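Methyl-coenzyme M reductase subunit gamma (Methanosarcina barkeri, PDB 1E6Y) forms part of methyl-coenzyme M reductase, the nickel enzyme that reduces methyl-coenzyme M with coenzyme B to release methane in the final step of methanogenesis. Local coordinates at residues Pro98-Arg101 with Ser102-Ala105; Arg234-Asp237 with Gln238-Phe242. All blocks are in the same frame, centred on the assembly; numbering follows the deposited sequence.

How the interactions relate
Both contacts are local, each made along one helix of the gamma subunit. Interaction 1 occupies most of helix 98-108 and comes first in the chain; interaction 2 follows much later, in helix 226-244 near the C-terminus. Their centres lie 24 Å apart and their nearest atoms about 9 Å, without touching. The centre of interaction 1 is about 6 Å from the centre of the chain, close to the factor 430 pocket, whereas that of interaction 2 is about 30 Å out, far from the coenzyme M and factor 430 sites. Both helices thus meet a beta subunit: Y103 OH, in the buried interior, is hydrogen-bonded to D333 of a beta subunit, and R239, farther out, pairs with beta-subunit E336.

Interaction 1: Pro98-Arg101 with Ser102-Ala105; sequences PYFR and SYFA
The rings of F100 and Y103 meet edge-to-face: the CD2-CE2 side of Y103 points at the face of F100, with planes at 87° and centroids 4.9 Å apart. F100 CD2 and Y103 CD2 are 3.5 Å apart, and Y103 CE2 stands above the F100 plane, displaced toward its rim. Y103 turns its CG to the side opposite its carbonyl carbon (chi1 -60°), and with chi2 of -24° this sets one ring face over the preceding turn, with Y99 O over its centre and 3.2 Å from Y103 CG. Farther out, Y103 OH lies 3.7 Å from Y99 CB, so the hydroxyl end of the phenol lies against the base of the Y99 side chain.

Four successive backbone hydrogen bonds hold this turn: S102 N to P98 O, Y103 N to Y99 O, F104 N to F100 O and A105 N to R101 O. Y103 N is 2.9 Å from Y99 O, so the carbonyl under the phenol ring is also the acceptor for that residue's own amide. F104 swings its ring the other way, and F104 CB packs 3.3 Å from R101 O.

The polar ends find partners outside the turn: in the same chain R101 forms a salt bridge with D89 and S102 OG is hydrogen-bonded to T116 and Q121, and in the beta subunit D333 is hydrogen-bonded to Y103 OH, while Y330 of that subunit packs on Y99. F100 faces helix 12-22, touching R17 and M21. The arrangement is an i to i+3 aromatic pair on a buried alpha-helix; the side chain of P98, at its start, is about 7 Å from both bound factor 430 and the side chain of R120, the coenzyme M-binding residue.

Interaction 2: Arg234-Asp237 with Gln238-Phe242; sequences RIFD and QRTKF
R234 O receives the amide of Q238, with 3.0 Å between R234 O and Q238 N, while the R234 guanidinium reaches outward to a salt bridge with D281 of the beta subunit. I235 O takes the R239 amide, and I235 CG2 lies 3.4 Å from R239 NE, against the extended arginine chain. That chain runs on to E336 of the beta subunit, which R239 NH1 meets in a salt bridge; an alanine in place of R239, which takes the arginine chain from beside I235 CG2, would probably leave this glutamate without its mate. The R234-Q238 and I235-R239 bonds are i to i+4 steps of helix 226-244, an alpha-helix lodged against other subunits.

F236 O is gripped twice, by T240 N at 3.0 Å and T240 OG1 at 2.7 Å, from opposite faces of its carbonyl plane. The threonine OG1 sits opposite its own carbonyl carbon (chi1 -56°), which folds the hydroxyl back onto the preceding turn and over one face of the F236 ring, 3.6 Å from F236 CE1. D237 O accepts K241 N, and a water bridges D237 OD2 and K241 NZ, both 3.0 Å from it; OD2 also pairs with a basic side chain of another protein chain.

Interaction 1: Pro98-Arg101 with Ser102-Ala105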
ATOM      1  N   PRO C  98      12.784 -28.738 -25.168  1.00 10.57           N
ATOM      2  CA  PRO C  98      12.369 -28.737 -23.761  1.00 10.67           C
ATOM      3  C   PRO C  98      10.939 -29.221 -23.495  1.00 10.82           C
ATOM      4  O   PRO C  98      10.733 -30.103 -22.660  1.00 11.62           O
ATOM      5  CB  PRO C  98      12.584 -27.288 -23.342  1.00 10.39           C
ATOM      6  CG  PRO C  98      13.757 -26.869 -24.158  1.00  9.54           C
ATOM      7  CD  PRO C  98      13.518 -27.506 -25.508  1.00 10.50           C
ATOM      8  N   TYR C  99       9.961 -28.683 -24.223  1.00 11.05           N
ATOM      9  CA  TYR C  99       8.568 -29.063 -23.994  1.00 11.19           C
ATOM     10  C   TYR C  99       8.337 -30.536 -24.282  1.00 11.44           C
ATOM     11  O   TYR C  99       7.587 -31.202 -23.571  1.00 11.01           O
ATOM     12  CB  TYR C  99       7.620 -28.224 -24.852  1.00 11.14           C
ATOM     13  CG  TYR C  99       7.284 -26.885 -24.246  1.00  9.91           C
ATOM     14  CD1 TYR C  99       7.710 -25.708 -24.854  1.00 10.43           C
ATOM     15  CD2 TYR C  99       6.639 -26.795 -23.012  1.00  9.70           C
ATOM     16  CE1 TYR C  99       7.521 -24.473 -24.247  1.00  9.94           C
ATOM     17  CE2 TYR C  99       6.444 -25.558 -22.388  1.00  9.76           C
ATOM     18  CZ  TYR C  99       6.897 -24.403 -23.013  1.00 10.32           C
ATOM     19  OH  TYR C  99       6.788 -23.180 -22.393  1.00 11.09           O
ATOM     20  N   PHE C 100       9.061 -31.067 -25.260  1.00 11.70           N
ATOM     21  CA  PHE C 100       8.844 -32.448 -25.660  1.00 11.61           C
ATOM     22  C   PHE C 100       9.579 -33.462 -24.803  1.00 11.84           C
ATOM     23  O   PHE C 100       9.112 -34.594 -24.663  1.00 11.94           O
ATOM     24  CB  PHE C 100       9.155 -32.631 -27.144  1.00 12.60           C
ATOM     25  CG  PHE C 100       8.116 -32.025 -28.034  1.00 12.53           C
ATOM     26  CD1 PHE C 100       8.194 -30.681 -28.388  1.00 12.65           C
ATOM     27  CD2 PHE C 100       6.964 -32.739 -28.354  1.00 12.54           C
ATOM     28  CE1 PHE C 100       7.132 -30.050 -29.036  1.00 13.01           C
ATOM     29  CE2 PHE C 100       5.895 -32.120 -29.005  1.00 13.07           C
ATOM     30  CZ  PHE C 100       5.978 -30.772 -29.344  1.00 13.11           C
ATOM     31  N   ARG C 101      10.629 -33.025 -24.107  1.00 11.62           N
ATOM     32  CA  ARG C 101      11.117 -33.812 -22.984  1.00 11.12           C
ATOM     33  C   ARG C 101      10.081 -33.860 -21.852  1.00 11.37           C
ATOM     34  O   ARG C 101       9.892 -34.891 -21.227  1.00 10.58           O
ATOM     35  CB  ARG C 101      12.416 -33.246 -22.419  1.00 11.79           C
ATOM     36  CG  ARG C 101      13.643 -33.458 -23.313  1.00 12.05           C
ATOM     37  CD  ARG C 101      14.865 -33.238 -22.433  1.00 11.42           C
ATOM     38  NE  ARG C 101      16.145 -33.301 -23.124  1.00 12.83           N
ATOM     39  CZ  ARG C 101      16.880 -34.401 -23.256  1.00 13.20           C
ATOM     40  NH1 ARG C 101      16.486 -35.550 -22.739  1.00 13.33           N
ATOM     41  NH2 ARG C 101      18.039 -34.264 -23.906  1.00 13.29           N
ATOM     42  N   SER C 102       9.436 -32.731 -21.580  1.00 11.39           N
ATOM     43  CA  SER C 102       8.441 -32.675 -20.516  1.00 11.17           C
ATOM     44  C   SER C 102       7.203 -33.515 -20.828  1.00 10.88           C
ATOM     45  O   SER C 102       6.670 -34.188 -19.940  1.00 10.66           O
ATOM     46  CB  SER C 102       8.044 -31.225 -20.246  1.00 10.69           C
ATOM     47  OG  SER C 102       9.092 -30.551 -19.575  1.00 11.60           O
ATOM     48  N   TYR C 103       6.786 -33.520 -22.095  1.00 11.14           N
ATOM     49  CA  TYR C 103       5.677 -34.369 -22.541  1.00 11.73           C
ATOM     50  C   TYR C 103       6.050 -35.836 -22.409  1.00 11.78           C
ATOM     51  O   TYR C 103       5.254 -36.647 -21.944  1.00 11.52           O
ATOM     52  CB  TYR C 103       5.316 -34.079 -24.003  1.00 11.86           C
ATOM     53  CG  TYR C 103       4.879 -32.660 -24.279  1.00 11.96           C
ATOM     54  CD1 TYR C 103       4.341 -31.857 -23.269  1.00 11.91           C
ATOM     55  CD2 TYR C 103       5.070 -32.095 -25.536  1.00 10.90           C
ATOM     56  CE1 TYR C 103       4.016 -30.521 -23.508  1.00 11.46           C
ATOM     57  CE2 TYR C 103       4.755 -30.764 -25.784  1.00 11.62           C
ATOM     58  CZ  TYR C 103       4.232 -29.981 -24.767  1.00 11.73           C
ATOM     59  OH  TYR C 103       3.970 -28.653 -25.016  1.00 11.76           O
ATOM     60  N   PHE C 104       7.266 -36.168 -22.834  1.00 12.10           N
ATOM     61  CA  PHE C 104       7.817 -37.506 -22.659  1.00 12.20           C
ATOM     62  C   PHE C 104       7.690 -37.979 -21.205  1.00 11.97           C
ATOM     63  O   PHE C 104       7.201 -39.079 -20.945  1.00 11.84           O
ATOM     64  CB  PHE C 104       9.287 -37.518 -23.104  1.00 13.28           C
ATOM     65  CG  PHE C 104      10.069 -38.702 -22.610  1.00 14.00           C
ATOM     66  CD1 PHE C 104       9.848 -39.972 -23.139  1.00 14.57           C
ATOM     67  CD2 PHE C 104      11.014 -38.550 -21.600  1.00 14.94           C
ATOM     68  CE1 PHE C 104      10.558 -41.074 -22.666  1.00 15.45           C
ATOM     69  CE2 PHE C 104      11.728 -39.647 -21.122  1.00 16.15           C
ATOM     70  CZ  PHE C 104      11.499 -40.910 -21.656  1.00 15.69           C
ATOM     71  N   ALA C 105       8.089 -37.123 -20.268  1.00 11.91           N
ATOM     72  CA  ALA C 105       8.069 -37.468 -18.849  1.00 12.08           C
ATOM     73  C   ALA C 105       6.645 -37.584 -18.311  1.00 11.77           C
ATOM     74  O   ALA C 105       6.299 -38.579 -17.675  1.00 12.30           O
ATOM     75  CB  ALA C 105       8.853 -36.434 -18.045  1.00 12.12           C
TER

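Interaction 2: Arg234-Asp237 with Gln238-Phe242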
ATOM      1  N   ARG C 234      -6.211 -22.893 -34.668  1.00 14.10           N
ATOM      2  CA  ARG C 234      -7.446 -23.384 -34.069  1.00 14.25           C
ATOM      3  C   ARG C 234      -7.473 -23.184 -32.553  1.00 13.53           C
ATOM      4  O   ARG C 234      -8.521 -22.798 -32.026  1.00 12.93           O
ATOM      5  CB  ARG C 234      -7.623 -24.872 -34.382  1.00 15.58           C
ATOM      6  CG  ARG C 234      -7.897 -25.081 -35.869  1.00 18.13           C
ATOM      7  CD  ARG C 234      -8.122 -26.566 -36.167  1.00 20.34           C
ATOM      8  NE  ARG C 234      -9.202 -26.632 -37.144  1.00 24.79           N
ATOM      9  CZ  ARG C 234     -10.431 -27.083 -36.980  1.00 25.26           C
ATOM     10  NH1 ARG C 234     -10.867 -27.629 -35.862  1.00 25.92           N
ATOM     11  NH2 ARG C 234     -11.251 -26.998 -38.030  1.00 27.40           N
ATOM     12  N   ILE C 235      -6.366 -23.461 -31.871  1.00 12.77           N
ATOM     13  CA  ILE C 235      -6.291 -23.257 -30.426  1.00 12.41           C
ATOM     14  C   ILE C 235      -6.447 -21.775 -30.086  1.00 12.50           C
ATOM     15  O   ILE C 235      -7.240 -21.408 -29.214  1.00 12.43           O
ATOM     16  CB  ILE C 235      -4.952 -23.783 -29.863  1.00 12.09           C
ATOM     17  CG1 ILE C 235      -4.901 -25.309 -29.990  1.00 11.88           C
ATOM     18  CG2 ILE C 235      -4.778 -23.356 -28.407  1.00 11.69           C
ATOM     19  CD1 ILE C 235      -5.968 -26.038 -29.190  1.00 12.23           C
ATOM     20  N   PHE C 236      -5.762 -20.926 -30.847  1.00 12.20           N
ATOM     21  CA  PHE C 236      -5.853 -19.479 -30.685  1.00 12.84           C
ATOM     22  C   PHE C 236      -7.285 -18.967 -30.888  1.00 12.87           C
ATOM     23  O   PHE C 236      -7.798 -18.200 -30.067  1.00 13.30           O
ATOM     24  CB  PHE C 236      -4.903 -18.788 -31.672  1.00 13.03           C
ATOM     25  CG  PHE C 236      -5.134 -17.311 -31.803  1.00 13.41           C
ATOM     26  CD1 PHE C 236      -4.730 -16.438 -30.797  1.00 13.71           C
ATOM     27  CD2 PHE C 236      -5.792 -16.795 -32.918  1.00 14.35           C
ATOM     28  CE1 PHE C 236      -4.981 -15.069 -30.895  1.00 14.49           C
ATOM     29  CE2 PHE C 236      -6.049 -15.428 -33.027  1.00 15.39           C
ATOM     30  CZ  PHE C 236      -5.642 -14.563 -32.014  1.00 15.29           C
ATOM     31  N   ASP C 237      -7.905 -19.360 -31.998  1.00 12.44           N
ATOM     32  CA  ASP C 237      -9.269 -18.945 -32.317  1.00 12.44           C
ATOM     33  C   ASP C 237     -10.249 -19.349 -31.227  1.00 11.87           C
ATOM     34  O   ASP C 237     -11.055 -18.535 -30.772  1.00 11.59           O
ATOM     35  CB  ASP C 237      -9.723 -19.559 -33.642  1.00 13.06           C
ATOM     36  CG  ASP C 237      -9.199 -18.807 -34.855  1.00 14.24           C
ATOM     37  OD1 ASP C 237      -8.568 -17.738 -34.696  1.00 14.19           O
ATOM     38  OD2 ASP C 237      -9.437 -19.289 -35.980  1.00 15.85           O
ATOM     39  N   GLN C 238     -10.190 -20.615 -30.830  1.00 11.46           N
ATOM     40  CA  GLN C 238     -11.103 -21.142 -29.831  1.00 11.43           C
ATOM     41  C   GLN C 238     -10.886 -20.493 -28.473  1.00 11.64           C
ATOM     42  O   GLN C 238     -11.854 -20.124 -27.805  1.00 12.13           O
ATOM     43  CB  GLN C 238     -10.943 -22.654 -29.706  1.00 11.52           C
ATOM     44  CG  GLN C 238     -11.580 -23.436 -30.838  1.00 12.87           C
ATOM     45  CD  GLN C 238     -11.199 -24.895 -30.803  1.00 13.01           C
ATOM     46  OE1 GLN C 238     -10.048 -25.256 -31.052  1.00 14.24           O
ATOM     47  NE2 GLN C 238     -12.153 -25.743 -30.443  1.00 12.56           N
ATOM     48  N   ARG C 239      -9.626 -20.342 -28.065  1.00 11.23           N
ATOM     49  CA  ARG C 239      -9.361 -19.684 -26.772  1.00 11.14           C
ATOM     50  C   ARG C 239      -9.907 -18.271 -26.780  1.00 10.90           C
ATOM     51  O   ARG C 239     -10.522 -17.841 -25.788  1.00 10.80           O
ATOM     52  CB  ARG C 239      -7.868 -19.674 -26.464  1.00 10.54           C
ATOM     53  CG  ARG C 239      -7.286 -21.030 -26.114  1.00 10.96           C
ATOM     54  CD  ARG C 239      -5.834 -20.840 -25.708  1.00 10.36           C
ATOM     55  NE  ARG C 239      -5.122 -22.020 -25.278  1.00 10.00           N
ATOM     56  CZ  ARG C 239      -3.873 -21.938 -24.808  1.00 11.12           C
ATOM     57  NH1 ARG C 239      -3.196 -23.000 -24.437  1.00 10.72           N
ATOM     58  NH2 ARG C 239      -3.327 -20.720 -24.714  1.00  9.84           N
ATOM     59  N   THR C 240      -9.712 -17.550 -27.878  1.00 10.65           N
ATOM     60  CA  THR C 240     -10.159 -16.163 -27.977  1.00 10.90           C
ATOM     61  C   THR C 240     -11.686 -16.064 -27.940  1.00 11.07           C
ATOM     62  O   THR C 240     -12.242 -15.288 -27.161  1.00 11.33           O
ATOM     63  CB  THR C 240      -9.638 -15.495 -29.270  1.00 10.56           C
ATOM     64  OG1 THR C 240      -8.209 -15.597 -29.321  1.00 10.59           O
ATOM     65  CG2 THR C 240     -10.033 -14.026 -29.308  1.00 10.25           C
ATOM     66  N   LYS C 241     -12.354 -16.893 -28.740  1.00 11.35           N
ATOM     67  CA  LYS C 241     -13.814 -16.891 -28.805  1.00 11.72           C
ATOM     68  C   LYS C 241     -14.465 -17.232 -27.467  1.00 11.80           C
ATOM     69  O   LYS C 241     -15.399 -16.557 -27.031  1.00 11.66           O
ATOM     70  CB  LYS C 241     -14.298 -17.880 -29.867  1.00 12.36           C
ATOM     71  CG  LYS C 241     -13.988 -17.457 -31.287  1.00 14.39           C
ATOM     72  CD  LYS C 241     -14.384 -18.532 -32.277  1.00 15.84           C
ATOM     73  CE  LYS C 241     -13.878 -18.189 -33.664  1.00 17.47           C
ATOM     74  NZ  LYS C 241     -14.328 -19.176 -34.681  1.00 19.18           N
ATOM     75  N   PHE C 242     -13.968 -18.281 -26.820  1.00 11.53           N
ATOM     76  CA  PHE C 242     -14.592 -18.792 -25.604  1.00 11.64           C
ATOM     77  C   PHE C 242     -14.309 -17.906 -24.394  1.00 11.47           C
ATOM     78  O   PHE C 242     -15.055 -17.930 -23.414  1.00 11.36           O
ATOM     79  CB  PHE C 242     -14.131 -20.227 -25.335  1.00 12.02           C
ATOM     80  CG  PHE C 242     -14.493 -21.202 -26.429  1.00 12.29           C
ATOM     81  CD1 PHE C 242     -15.468 -20.886 -27.372  1.00 13.13           C
ATOM     82  CD2 PHE C 242     -13.818 -22.414 -26.546  1.00 12.43           C
ATOM     83  CE1 PHE C 242     -15.757 -21.759 -28.424  1.00 13.39           C
ATOM     84  CE2 PHE C 242     -14.104 -23.294 -27.592  1.00 13.15           C
ATOM     85  CZ  PHE C 242     -15.074 -22.963 -28.533  1.00 12.25           C
TER
HETATM   86  O   HOH W   1     -12.225 -18.559 -36.722  1.00 28.38           O